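Local coordinates for protein ribonuclease J (Methanolobus psychrophilus R15, PDB 5HAB) that degrades RNA as an exoribonuclease of the metallo-beta-lactamase and beta-CASP family, probably trimming it from a monophosphorylated 5' end, at residues B[95-100]-B[118-123]; B[122-127]-B[146-151]; B[170-175]-B[195-200]; B[237-242]-B[405-410]. The protein carries 1 engineered substitution. All blocks are in the same frame, centred on the assembly; numbering follows the deposited sequence.

Contact 1. Residues B[95-100]-B[118-123]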
loop_
_atom_site.group_PDB
_atom_site.type_symbol
_atom_site.label_atom_id
_atom_site.label_comp_id
_atom_site.label_asym_id
_atom_site.label_seq_id
_atom_site.Cartn_x
_atom_site.Cartn_y
_atom_site.Cartn_z
ATOM N N GLY B 95 -22.761 -36.364 17.506
ATOM C CA GLY B 95 -24.024 -35.810 17.952
ATOM C C GLY B 95 -25.073 -35.702 16.864
ATOM O O GLY B 95 -24.812 -36.000 15.699
ATOM N N ASN B 96 -26.267 -35.262 17.239
ATOM C CA ASN B 96 -27.341 -35.091 16.268
ATOM C C ASN B 96 -27.794 -33.642 16.235
ATOM O O ASN B 96 -27.998 -33.019 17.279
ATOM C CB ASN B 96 -28.525 -36.006 16.592
ATOM C CG ASN B 96 -28.121 -37.462 16.687
ATOM O OD1 ASN B 96 -27.890 -38.119 15.671
ATOM N ND2 ASN B 96 -28.042 -37.980 17.910
ATOM N N VAL B 97 -27.966 -33.118 15.027
ATOM C CA VAL B 97 -28.361 -31.729 14.846
ATOM C C VAL B 97 -29.823 -31.541 15.217
ATOM O O VAL B 97 -30.713 -32.168 14.637
ATOM C CB VAL B 97 -28.089 -31.268 13.404
ATOM C CG1 VAL B 97 -28.577 -29.845 13.205
ATOM C CG2 VAL B 97 -26.600 -31.381 13.092
ATOM N N ARG B 98 -30.064 -30.666 16.187
ATOM C CA ARG B 98 -31.406 -30.438 16.697
ATOM C C ARG B 98 -32.014 -29.127 16.214
ATOM O O ARG B 98 -33.235 -28.969 16.232
ATOM C CB ARG B 98 -31.392 -30.464 18.229
ATOM C CG ARG B 98 -30.947 -31.791 18.833
ATOM C CD ARG B 98 -31.910 -32.919 18.479
ATOM N NE ARG B 98 -31.442 -34.224 18.943
ATOM C CZ ARG B 98 -31.965 -35.389 18.560
ATOM N NH1 ARG B 98 -32.978 -35.415 17.702
ATOM N NH2 ARG B 98 -31.474 -36.528 19.032
ATOM N N ALA B 99 -31.171 -28.191 15.785
ATOM C CA ALA B 99 -31.659 -26.900 15.302
ATOM C C ALA B 99 -30.617 -26.182 14.456
ATOM O O ALA B 99 -29.420 -26.420 14.587
ATOM C CB ALA B 99 -32.084 -26.016 16.469
ATOM N N ILE B 100 -31.092 -25.300 13.585
ATOM C CA ILE B 100 -30.229 -24.458 12.770
ATOM C C ILE B 100 -30.549 -22.990 13.045
ATOM O O ILE B 100 -31.628 -22.516 12.705
ATOM C CB ILE B 100 -30.393 -24.786 11.286
ATOM C CG1 ILE B 100 -29.996 -26.241 11.022
ATOM C CG2 ILE B 100 -29.578 -23.829 10.433
ATOM C CD1 ILE B 100 -30.145 -26.660 9.574
ATOM N N HIS B 118 -31.432 -28.783 4.040
ATOM C CA HIS B 118 -32.451 -29.806 3.810
ATOM C C HIS B 118 -31.975 -31.212 4.173
ATOM O O HIS B 118 -32.767 -32.152 4.180
ATOM C CB HIS B 118 -32.926 -29.781 2.352
ATOM C CG HIS B 118 -31.859 -30.116 1.358
ATOM N ND1 HIS B 118 -31.408 -31.402 1.155
ATOM C CD2 HIS B 118 -31.168 -29.334 0.495
ATOM C CE1 HIS B 118 -30.473 -31.396 0.220
ATOM N NE2 HIS B 118 -30.310 -30.154 -0.197
ATOM N N ARG B 119 -30.682 -31.359 4.446
ATOM C CA ARG B 119 -30.127 -32.654 4.827
ATOM C C ARG B 119 -30.199 -32.911 6.327
ATOM O O ARG B 119 -29.926 -34.020 6.784
ATOM C CB ARG B 119 -28.681 -32.774 4.352
ATOM C CG ARG B 119 -28.573 -33.041 2.871
ATOM C CD ARG B 119 -27.158 -33.376 2.458
ATOM N NE ARG B 119 -27.055 -33.398 1.006
ATOM C CZ ARG B 119 -26.640 -32.369 0.279
ATOM N NH1 ARG B 119 -26.302 -31.234 0.877
ATOM N NH2 ARG B 119 -26.576 -32.467 -1.042
ATOM N N TYR B 120 -30.562 -31.889 7.093
ATOM C CA TYR B 120 -30.656 -32.033 8.541
ATOM C C TYR B 120 -32.113 -32.089 8.979
ATOM O O TYR B 120 -32.954 -31.348 8.469
ATOM C CB TYR B 120 -29.923 -30.890 9.252
ATOM C CG TYR B 120 -28.446 -30.847 8.943
ATOM C CD1 TYR B 120 -27.539 -31.603 9.677
ATOM C CD2 TYR B 120 -27.960 -30.072 7.899
ATOM C CE1 TYR B 120 -26.187 -31.573 9.390
ATOM C CE2 TYR B 120 -26.612 -30.039 7.601
ATOM C CZ TYR B 120 -25.731 -30.788 8.348
ATOM O OH TYR B 120 -24.390 -30.747 8.045
ATOM N N ALA B 121 -32.402 -32.986 9.917
ATOM C CA ALA B 121 -33.741 -33.120 10.476
ATOM C C ALA B 121 -33.919 -32.138 11.627
ATOM O O ALA B 121 -34.007 -32.527 12.794
ATOM C CB ALA B 121 -33.986 -34.547 10.938
ATOM N N ALA B 122 -33.951 -30.855 11.285
ATOM C CA ALA B 122 -33.990 -29.796 12.284
ATOM C C ALA B 122 -34.707 -28.565 11.738
ATOM O O ALA B 122 -34.657 -28.295 10.539
ATOM C CB ALA B 122 -32.570 -29.438 12.733
ATOM N N PRO B 123 -35.409 -27.835 12.613
ATOM C CA PRO B 123 -36.019 -26.557 12.238
ATOM C C PRO B 123 -34.977 -25.445 12.140
ATOM O O PRO B 123 -33.918 -25.538 12.762
ATOM C CB PRO B 123 -36.985 -26.287 13.386
ATOM C CG PRO B 123 -36.304 -26.896 14.556
ATOM C CD PRO B 123 -35.603 -28.130 14.043
HETATM O O HOH W 1 -33.677 -33.762 15.362
#

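Contact 2. Residues B[122-127]-B[146-151]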
loop_
_atom_site.group_PDB
_atom_site.type_symbol
_atom_site.label_atom_id
_atom_site.label_comp_id
_atom_site.label_asym_id
_atom_site.label_seq_id
_atom_site.Cartn_x
_atom_site.Cartn_y
_atom_site.Cartn_z
ATOM N N ALA B 122 -33.951 -30.855 11.285
ATOM C CA ALA B 122 -33.990 -29.796 12.284
ATOM C C ALA B 122 -34.707 -28.565 11.738
ATOM O O ALA B 122 -34.657 -28.295 10.539
ATOM C CB ALA B 122 -32.570 -29.438 12.733
ATOM N N PRO B 123 -35.409 -27.835 12.613
ATOM C CA PRO B 123 -36.019 -26.557 12.238
ATOM C C PRO B 123 -34.977 -25.445 12.140
ATOM O O PRO B 123 -33.918 -25.538 12.762
ATOM C CB PRO B 123 -36.985 -26.287 13.386
ATOM C CG PRO B 123 -36.304 -26.896 14.556
ATOM C CD PRO B 123 -35.603 -28.130 14.043
ATOM N N ILE B 124 -35.282 -24.401 11.380
ATOM C CA ILE B 124 -34.422 -23.230 11.295
ATOM C C ILE B 124 -34.972 -22.149 12.211
ATOM O O ILE B 124 -36.129 -21.774 12.089
ATOM C CB ILE B 124 -34.317 -22.730 9.851
ATOM C CG1 ILE B 124 -33.660 -23.793 8.970
ATOM C CG2 ILE B 124 -33.542 -21.424 9.801
ATOM C CD1 ILE B 124 -33.680 -23.462 7.498
ATOM N N ILE B 125 -34.156 -21.649 13.131
ATOM C CA ILE B 125 -34.630 -20.648 14.077
ATOM C C ILE B 125 -34.024 -19.297 13.723
ATOM O O ILE B 125 -32.811 -19.186 13.519
ATOM C CB ILE B 125 -34.295 -21.029 15.522
ATOM C CG1 ILE B 125 -34.770 -22.450 15.829
ATOM C CG2 ILE B 125 -34.914 -20.029 16.489
ATOM C CD1 ILE B 125 -34.200 -23.012 17.116
ATOM N N ALA B 126 -34.863 -18.270 13.637
ATOM C CA ALA B 126 -34.380 -16.960 13.213
ATOM C C ALA B 126 -35.342 -15.841 13.591
ATOM O O ALA B 126 -36.454 -16.091 14.052
ATOM C CB ALA B 126 -34.131 -16.955 11.708
ATOM N N THR B 127 -34.897 -14.602 13.412
ATOM C CA THR B 127 -35.746 -13.443 13.649
ATOM C C THR B 127 -36.785 -13.316 12.537
ATOM O O THR B 127 -36.561 -13.812 11.430
ATOM C CB THR B 127 -34.910 -12.151 13.728
ATOM O OG1 THR B 127 -34.212 -11.957 12.491
ATOM C CG2 THR B 127 -33.923 -12.222 14.882
ATOM N N VAL B 146 -37.807 -30.940 0.241
ATOM C CA VAL B 146 -37.900 -30.886 1.697
ATOM C C VAL B 146 -37.559 -29.491 2.231
ATOM O O VAL B 146 -36.493 -28.949 1.946
ATOM C CB VAL B 146 -36.995 -31.956 2.343
ATOM C CG1 VAL B 146 -35.676 -32.070 1.582
ATOM C CG2 VAL B 146 -36.748 -31.632 3.813
ATOM N N LYS B 147 -38.481 -28.918 3.001
ATOM C CA LYS B 147 -38.282 -27.604 3.603
ATOM C C LYS B 147 -38.307 -27.689 5.124
ATOM O O LYS B 147 -39.293 -28.150 5.699
ATOM C CB LYS B 147 -39.363 -26.621 3.147
ATOM C CG LYS B 147 -39.500 -26.449 1.651
ATOM C CD LYS B 147 -40.697 -25.561 1.338
ATOM C CE LYS B 147 -40.948 -25.464 -0.156
ATOM N NZ LYS B 147 -42.203 -24.718 -0.452
ATOM N N ASN B 148 -37.236 -27.248 5.776
ATOM C CA ASN B 148 -37.212 -27.227 7.234
ATOM C C ASN B 148 -38.280 -26.238 7.696
ATOM O O ASN B 148 -38.461 -25.192 7.072
ATOM C CB ASN B 148 -35.831 -26.815 7.758
ATOM C CG ASN B 148 -34.701 -27.651 7.168
ATOM O OD1 ASN B 148 -34.447 -27.617 5.961
ATOM N ND2 ASN B 148 -34.009 -28.396 8.026
ATOM N N ASN B 149 -38.980 -26.544 8.782
ATOM C CA ASN B 149 -39.900 -25.557 9.340
ATOM C C ASN B 149 -39.082 -24.425 9.945
ATOM O O ASN B 149 -37.988 -24.644 10.465
ATOM C CB ASN B 149 -40.855 -26.172 10.377
ATOM C CG ASN B 149 -40.131 -26.800 11.546
ATOM O OD1 ASN B 149 -39.273 -27.666 11.366
ATOM N ND2 ASN B 149 -40.477 -26.371 12.759
ATOM N N ILE B 150 -39.622 -23.216 9.899
ATOM C CA ILE B 150 -38.893 -22.080 10.422
ATOM C C ILE B 150 -39.618 -21.473 11.604
ATOM O O ILE B 150 -40.796 -21.121 11.529
ATOM C CB ILE B 150 -38.642 -21.034 9.335
ATOM C CG1 ILE B 150 -37.940 -21.681 8.144
ATOM C CG2 ILE B 150 -37.791 -19.908 9.884
ATOM C CD1 ILE B 150 -37.876 -20.804 6.933
ATOM N N VAL B 151 -38.886 -21.354 12.701
ATOM C CA VAL B 151 -39.414 -20.804 13.925
ATOM C C VAL B 151 -38.899 -19.379 14.067
ATOM O O VAL B 151 -37.687 -19.112 14.005
ATOM C CB VAL B 151 -39.018 -21.664 15.130
ATOM C CG1 VAL B 151 -39.680 -21.146 16.399
ATOM C CG2 VAL B 151 -39.378 -23.120 14.872
#

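Contact 3. Residues B[170-175]-B[195-200]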
loop_
_atom_site.group_PDB
_atom_site.type_symbol
_atom_site.label_atom_id
_atom_site.label_comp_id
_atom_site.label_asym_id
_atom_site.label_seq_id
_atom_site.Cartn_x
_atom_site.Cartn_y
_atom_site.Cartn_z
ATOM N N ILE B 170 -30.252 -12.244 21.627
ATOM C CA ILE B 170 -29.980 -10.918 22.186
ATOM C C ILE B 170 -29.822 -9.945 21.031
ATOM O O ILE B 170 -29.082 -10.223 20.100
ATOM C CB ILE B 170 -28.728 -10.925 23.071
ATOM C CG1 ILE B 170 -28.857 -11.984 24.162
ATOM C CG2 ILE B 170 -28.484 -9.550 23.676
ATOM C CD1 ILE B 170 -27.541 -12.445 24.693
ATOM N N ASN B 171 -30.505 -8.808 21.072
ATOM C CA ASN B 171 -30.449 -7.895 19.932
ATOM C C ASN B 171 -29.061 -7.276 19.807
ATOM O O ASN B 171 -28.389 -7.009 20.806
ATOM C CB ASN B 171 -31.518 -6.797 20.047
ATOM C CG ASN B 171 -30.926 -5.418 20.239
ATOM O OD1 ASN B 171 -30.728 -4.967 21.367
ATOM N ND2 ASN B 171 -30.646 -4.733 19.136
ATOM N N THR B 172 -28.622 -7.081 18.572
ATOM C CA THR B 172 -27.394 -6.342 18.328
ATOM C C THR B 172 -27.574 -5.529 17.052
ATOM O O THR B 172 -28.659 -5.526 16.464
ATOM C CB THR B 172 -26.173 -7.278 18.213
ATOM O OG1 THR B 172 -24.969 -6.502 18.242
ATOM C CG2 THR B 172 -26.229 -8.088 16.915
ATOM N N GLN B 173 -26.523 -4.840 16.620
ATOM C CA GLN B 173 -26.607 -4.043 15.404
ATOM C C GLN B 173 -25.693 -4.601 14.324
ATOM O O GLN B 173 -24.713 -5.280 14.623
ATOM C CB GLN B 173 -26.254 -2.582 15.690
ATOM C CG GLN B 173 -27.378 -1.779 16.328
ATOM C CD GLN B 173 -28.494 -1.461 15.353
ATOM O OE1 GLN B 173 -28.249 -1.029 14.223
ATOM N NE2 GLN B 173 -29.733 -1.659 15.790
ATOM N N HIS B 174 -26.017 -4.293 13.071
ATOM C CA HIS B 174 -25.247 -4.757 11.921
ATOM C C HIS B 174 -25.783 -4.079 10.663
ATOM O O HIS B 174 -26.758 -3.328 10.725
ATOM C CB HIS B 174 -25.319 -6.282 11.789
ATOM C CG HIS B 174 -24.364 -6.848 10.783
ATOM N ND1 HIS B 174 -23.018 -6.558 10.791
ATOM C CD2 HIS B 174 -24.566 -7.670 9.727
ATOM C CE1 HIS B 174 -22.428 -7.187 9.789
ATOM N NE2 HIS B 174 -23.346 -7.869 9.128
ATOM N N SER B 175 -25.154 -4.345 9.522
ATOM C CA SER B 175 -25.547 -3.726 8.260
ATOM C C SER B 175 -26.841 -4.305 7.683
ATOM O O SER B 175 -27.207 -4.024 6.540
ATOM C CB SER B 175 -24.417 -3.870 7.244
ATOM O OG SER B 175 -23.961 -5.208 7.198
ATOM N N CYS B 195 -21.294 -12.902 15.967
ATOM C CA CYS B 195 -20.622 -12.737 14.688
ATOM C C CYS B 195 -21.467 -11.873 13.753
ATOM O O CYS B 195 -22.697 -11.915 13.805
ATOM C CB CYS B 195 -20.346 -14.102 14.064
ATOM S SG CYS B 195 -19.323 -15.194 15.085
ATOM N N ASP B 196 -20.797 -11.104 12.899
ATOM C CA ASP B 196 -21.443 -10.084 12.067
ATOM C C ASP B 196 -22.217 -9.104 12.932
ATOM O O ASP B 196 -23.437 -8.988 12.832
ATOM C CB ASP B 196 -22.369 -10.716 11.031
ATOM C CG ASP B 196 -21.644 -11.099 9.764
ATOM O OD1 ASP B 196 -20.399 -11.065 9.752
ATOM O OD2 ASP B 196 -22.323 -11.424 8.773
ATOM N N PHE B 197 -21.491 -8.385 13.777
ATOM C CA PHE B 197 -22.123 -7.439 14.674
ATOM C C PHE B 197 -21.308 -6.178 14.860
ATOM O O PHE B 197 -20.135 -6.098 14.498
ATOM C CB PHE B 197 -22.348 -8.066 16.039
ATOM C CG PHE B 197 -21.151 -7.981 16.937
ATOM C CD1 PHE B 197 -20.122 -8.899 16.818
ATOM C CD2 PHE B 197 -21.046 -6.978 17.894
ATOM C CE1 PHE B 197 -19.015 -8.823 17.638
ATOM C CE2 PHE B 197 -19.940 -6.899 18.711
ATOM C CZ PHE B 197 -18.925 -7.821 18.584
ATOM N N LYS B 198 -21.938 -5.231 15.530
ATOM C CA LYS B 198 -21.385 -3.918 15.736
ATOM C C LYS B 198 -22.126 -3.277 16.898
ATOM O O LYS B 198 -23.352 -3.341 16.970
ATOM C CB LYS B 198 -21.521 -3.108 14.446
ATOM C CG LYS B 198 -21.790 -1.642 14.611
ATOM C CD LYS B 198 -22.103 -1.036 13.258
ATOM C CE LYS B 198 -22.110 0.475 13.325
ATOM N NZ LYS B 198 -22.111 1.063 11.967
ATOM N N PHE B 199 -21.385 -2.705 17.835
ATOM C CA PHE B 199 -22.006 -1.875 18.848
ATOM C C PHE B 199 -22.402 -0.557 18.183
ATOM O O PHE B 199 -21.577 0.092 17.537
ATOM C CB PHE B 199 -21.055 -1.628 20.022
ATOM C CG PHE B 199 -20.787 -2.846 20.858
ATOM C CD1 PHE B 199 -21.662 -3.917 20.845
ATOM C CD2 PHE B 199 -19.660 -2.919 21.658
ATOM C CE1 PHE B 199 -21.420 -5.039 21.616
ATOM C CE2 PHE B 199 -19.410 -4.041 22.432
ATOM C CZ PHE B 199 -20.292 -5.100 22.411
ATOM N N ASP B 200 -23.659 -0.162 18.331
ATOM C CA ASP B 200 -24.118 1.112 17.789
ATOM C C ASP B 200 -25.076 1.747 18.786
ATOM O O ASP B 200 -26.197 1.282 18.972
ATOM C CB ASP B 200 -24.793 0.936 16.425
ATOM C CG ASP B 200 -24.972 2.255 15.690
ATOM O OD1 ASP B 200 -25.007 3.308 16.361
ATOM O OD2 ASP B 200 -25.072 2.245 14.444
HETATM O O HOH W 2 -25.954 -0.061 12.766
HETATM O O HOH W 3 -23.216 -9.192 6.845
#

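Contact 4. Residues B[237-242]-B[405-410]. With nucleotides of chain D.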
loop_
_atom_site.group_PDB
_atom_site.type_symbol
_atom_site.label_atom_id
_atom_site.label_comp_id
_atom_site.label_asym_id
_atom_site.label_seq_id
_atom_site.Cartn_x
_atom_site.Cartn_y
_atom_site.Cartn_z
ATOM N N LYS B 237 -13.210 2.354 17.816
ATOM C CA LYS B 237 -14.568 1.826 17.869
ATOM C C LYS B 237 -15.249 2.036 16.526
ATOM O O LYS B 237 -14.915 2.976 15.803
ATOM C CB LYS B 237 -15.373 2.488 18.987
ATOM C CG LYS B 237 -15.745 3.934 18.713
ATOM C CD LYS B 237 -16.536 4.528 19.866
ATOM C CE LYS B 237 -17.886 3.850 20.025
ATOM N NZ LYS B 237 -18.669 4.464 21.134
ATOM N N THR B 238 -16.166 1.140 16.167
ATOM C CA THR B 238 -16.892 1.288 14.914
ATOM C C THR B 238 -17.738 2.550 14.959
ATOM O O THR B 238 -18.502 2.752 15.899
ATOM C CB THR B 238 -17.819 0.092 14.616
ATOM O OG1 THR B 238 -17.124 -1.137 14.849
ATOM C CG2 THR B 238 -18.259 0.133 13.171
ATOM N N PRO B 239 -17.581 3.418 13.956
ATOM C CA PRO B 239 -18.446 4.596 13.869
ATOM C C PRO B 239 -19.912 4.194 13.741
ATOM O O PRO B 239 -20.211 3.178 13.118
ATOM C CB PRO B 239 -17.952 5.316 12.606
ATOM C CG PRO B 239 -17.089 4.332 11.888
ATOM C CD PRO B 239 -16.528 3.421 12.928
ATOM N N SER B 240 -20.803 4.969 14.348
ATOM C CA SER B 240 -22.227 4.676 14.306
ATOM C C SER B 240 -22.797 4.767 12.896
ATOM O O SER B 240 -22.229 5.413 12.017
ATOM C CB SER B 240 -22.994 5.621 15.229
ATOM O OG SER B 240 -24.386 5.556 14.968
ATOM N N GLU B 241 -23.913 4.079 12.686
ATOM C CA GLU B 241 -24.683 4.202 11.454
ATOM C C GLU B 241 -25.138 5.649 11.253
ATOM O O GLU B 241 -25.346 6.106 10.127
ATOM C CB GLU B 241 -25.893 3.263 11.501
ATOM C CG GLU B 241 -26.909 3.460 10.398
ATOM C CD GLU B 241 -26.344 3.173 9.028
ATOM O OE1 GLU B 241 -26.927 3.646 8.031
ATOM O OE2 GLU B 241 -25.324 2.459 8.937
ATOM N N LEU B 242 -25.275 6.365 12.363
ATOM C CA LEU B 242 -25.660 7.767 12.336
ATOM C C LEU B 242 -24.654 8.593 11.541
ATOM O O LEU B 242 -25.024 9.556 10.876
ATOM C CB LEU B 242 -25.799 8.308 13.757
ATOM C CG LEU B 242 -26.230 9.768 13.876
ATOM C CD1 LEU B 242 -27.533 10.000 13.125
ATOM C CD2 LEU B 242 -26.395 10.132 15.334
ATOM N N VAL B 405 -19.442 6.391 0.747
ATOM C CA VAL B 405 -20.301 7.131 1.669
ATOM C C VAL B 405 -20.945 6.101 2.579
ATOM O O VAL B 405 -22.109 5.742 2.412
ATOM C CB VAL B 405 -21.354 7.968 0.931
ATOM C CG1 VAL B 405 -22.057 8.907 1.900
ATOM C CG2 VAL B 405 -20.710 8.742 -0.212
ATOM N N HIS B 406 -20.176 5.614 3.542
ATOM C CA HIS B 406 -20.507 4.352 4.174
ATOM C C HIS B 406 -19.789 4.210 5.500
ATOM O O HIS B 406 -18.760 4.839 5.740
ATOM C CB HIS B 406 -20.149 3.200 3.219
ATOM C CG HIS B 406 -20.228 1.834 3.831
ATOM N ND1 HIS B 406 -21.422 1.181 4.046
ATOM C CD2 HIS B 406 -19.255 0.978 4.229
ATOM C CE1 HIS B 406 -21.186 -0.003 4.579
ATOM N NE2 HIS B 406 -19.880 -0.154 4.698
ATOM N N VAL B 407 -20.362 3.393 6.370
ATOM C CA VAL B 407 -19.760 3.074 7.646
ATOM C C VAL B 407 -19.805 1.552 7.817
ATOM O O VAL B 407 -20.768 0.906 7.405
ATOM C CB VAL B 407 -20.476 3.825 8.776
ATOM C CG1 VAL B 407 -20.574 2.976 10.010
ATOM C CG2 VAL B 407 -19.742 5.132 9.085
ATOM N N SER B 408 -18.750 0.981 8.390
ATOM C CA SER B 408 -18.634 -0.473 8.540
ATOM C C SER B 408 -19.719 -1.096 9.417
ATOM O O SER B 408 -20.198 -0.482 10.375
ATOM C CB SER B 408 -17.267 -0.839 9.122
ATOM O OG SER B 408 -17.179 -2.240 9.328
ATOM N N GLY B 409 -20.082 -2.333 9.096
ATOM C CA GLY B 409 -21.017 -3.080 9.916
ATOM C C GLY B 409 -20.376 -3.965 10.976
ATOM O O GLY B 409 -21.076 -4.717 11.651
ATOM N N HIS B 410 -19.059 -3.862 11.155
ATOM C CA HIS B 410 -18.345 -4.779 12.049
ATOM C C HIS B 410 -17.629 -4.085 13.211
ATOM O O HIS B 410 -17.144 -2.960 13.086
ATOM C CB HIS B 410 -17.319 -5.601 11.259
ATOM C CG HIS B 410 -17.922 -6.499 10.226
ATOM N ND1 HIS B 410 -18.441 -7.740 10.528
ATOM C CD2 HIS B 410 -18.080 -6.341 8.890
ATOM C CE1 HIS B 410 -18.898 -8.303 9.424
ATOM N NE2 HIS B 410 -18.690 -7.476 8.417
ATOM O OP3 A D 1 -18.037 -2.259 5.032
ATOM P P A D 1 -18.241 -3.418 5.933
ATOM O OP1 A D 1 -19.678 -3.485 6.304
ATOM O OP2 A D 1 -17.221 -3.354 7.009
ATOM O "O5'" A D 1 -17.875 -4.719 5.102
ATOM C "C5'" A D 1 -18.418 -4.954 3.807
ATOM C "C4'" A D 1 -18.288 -6.409 3.430
ATOM O "O4'" A D 1 -16.892 -6.686 3.130
ATOM C "C3'" A D 1 -18.694 -7.385 4.532
ATOM O "O3'" A D 1 -19.332 -8.534 3.980
ATOM C "C2'" A D 1 -17.362 -7.773 5.168
ATOM O "O2'" A D 1 -17.355 -9.046 5.779
ATOM C "C1'" A D 1 -16.402 -7.709 3.980
ATOM N N9 A D 1 -15.039 -7.342 4.382
ATOM C C8 A D 1 -14.702 -6.389 5.317
ATOM N N7 A D 1 -13.412 -6.255 5.510
ATOM C C5 A D 1 -12.855 -7.189 4.646
ATOM C C6 A D 1 -11.519 -7.539 4.379
ATOM N N6 A D 1 -10.468 -6.966 4.978
ATOM N N1 A D 1 -11.299 -8.511 3.462
ATOM C C2 A D 1 -12.355 -9.084 2.865
ATOM N N3 A D 1 -13.656 -8.840 3.030
ATOM C C4 A D 1 -13.844 -7.871 3.946
#

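Contact 1. Residues B[95-100]-B[118-123]
V97 lies obliquely against the Y120 ring, with methyl CG2 3.5 Å from CD1 of that tyrosine. Its other methyl, CG1, placed anti to the backbone N (chi1 177°), sits between the Y120 ring and A122, 4.0 Å from A122 CB. I100 extends this apolar patch from farther along the strand: its terminal CD1 reaches Y120 CB at 4.2 Å. The methyl of A122 nestles directly against the strand backbone, 3.5 Å from R98 C, while P123 brings its CD to within 3.3 Å of R98 O. Beyond this packing, the backbone takes over. I100 N donates to P123 O at 3.0 Å, and A121, the centre of an inverse gamma turn, has its carbonyl O bonded by a water that also accepts from R98 NH1. R98 NE in turn forms a salt bridge with D49 on the neighbouring strand. The hydroxyl of Y120 is likewise held outside the contact, by D87. The arrangement belongs to a beta-alpha-beta crossover of the metallo-beta-lactamase fold, in which the chain returns from helix 113-116 to lay strand 124-126 parallel to strand 96-102.

Contact 2. Residues B[122-127]-B[146-151]
I124 and I125 pair in parallel with I150 and V151, the backbone bonds alternating between the strands: I124 N donates to N149 O, V151 N returns a bond to I124 O, and A126 N donates to V151 O at 3.0 Å. Just before this ladder, the N148 side chain adds a bond of its own: ND2 donates to A122 O over a short 2.6 Å, almost straight (176°) and with the acceptor in the amide plane. The same ND2 also bonds A117 O, tying its amide to the incoming loop. The two strands are the ends of a beta-alpha-beta unit whose helix 128-138 covers the face carrying I124 and I150, and strand 150-152 is the outermost of its sheet within the chain. On that face I124 CB meets I150 CG1 at 4.1 Å, and I124 crosses N148 at about a right angle, CG1 3.9 Å from its CB. I125 and V151 occupy the other face, where I125 also packs on I167 and F169 of the second sheet of the sandwich. N149 CG sits between its own backbone N and carbonyl carbon (chi1 59°), which brings OD1 within 3.3 Å of P123 CB.

Contact 3. Residues B[170-175]-B[195-200]
H174 packs on D196 in what is, by family and bound RNA, probably the active-site cleft of the metallo-beta-lactamase fold, where two loops following strands 166-172 and 189-194 meet. Starting from the backbone, H174 CB lies 3.5 Å from D196 O. CG stands opposite the backbone N (chi1 -170°), which swings the ring over that carbonyl, whose oxygen sits 3.1 Å from CG, above one face and offset toward the rim. S175 OG lies over the opposite face. ND1 bonds G409 O, which fixes the rotation of the imidazole. At the tip, NE2 passes 3.6 Å from D196 CB, a methylene that makes a CH-pi contact with the ring. RNA phosphate lies against H174 and against D196, whose OD2 bonds H104. Farther along, K198 N gives only a weak bond to Q173 O (121°). Q173 CG rests on D200 CB at 3.8 Å; D200 bonds S240 and the backbone N of E241 and T202. In the ring plane of H174, a water lies 2.6 Å from NE2 and within bonding distance of D196 OD2.

Contact 4. Residues B[237-242]-B[405-410]
V407 and P239 make the close-packed half of this contact, their side chains sliding past each other in opposite directions with CG of the proline 3.9 Å from CG2 of the valine. CG1 of V407 points at the carbonyls of P239 and S240, although its chi1 lies away from a staggered position and the detail of this approach is doubtful. Alongside, T238 sets its methyl CG2 3.5 Å from S408 O, and its hydroxyl donates to H410 O at an unusually short 2.5 Å. S240, bonded to D200, caps helix 241-253 by accepting from L242 N.

The far side of 405-410 faces the RNA, with protein bonds to R273, H174 and E228 behind it. H406 NE2 donates in the ring plane to OP3 of nucleotide A1 of chain D at 2.8 Å, while ND1 is hydrogen-bonded to R273. S408 OG donates to OP2 at 2.6 Å and also accepts from H410 N, an ST turn that positions the hydroxyl. G409 N reaches OP1 at 3.0 Å. K237, meanwhile, turns outward to a salt bridge with D250 of the second subunit. Each of the three terminal phosphate oxygens thus has its own donor, a chemistry that implies recognition of a 5'-monophosphate end and is consistent with 5'-to-3' exonuclease action.

In the fold
Contacts 1 and 2 follow directly along the chain, share A122 and P123, and lie 9 Å apart between centres; together they build successive parallel strands, 96-102, 124-126 and 150-152, at one side of the seven-stranded sheet. Contact 3 comes next, on the second sheet of the sandwich, 22 Å from contact 2 between centres. Contact 4 is last, 11 Å from contact 3 between centres and touching it through D200 with S240 and E241, and K198 with P239. It brings the chain leaving for the parallel-sheet beta-CASP domain beside the chain returning from it. Contact 4 bonds the RNA directly and contact 3 comes within about 4 Å of it (nearest atoms), whereas contact 1, 35 Å from contact 4 between centres, stays about 16 Å away at the nearest atom.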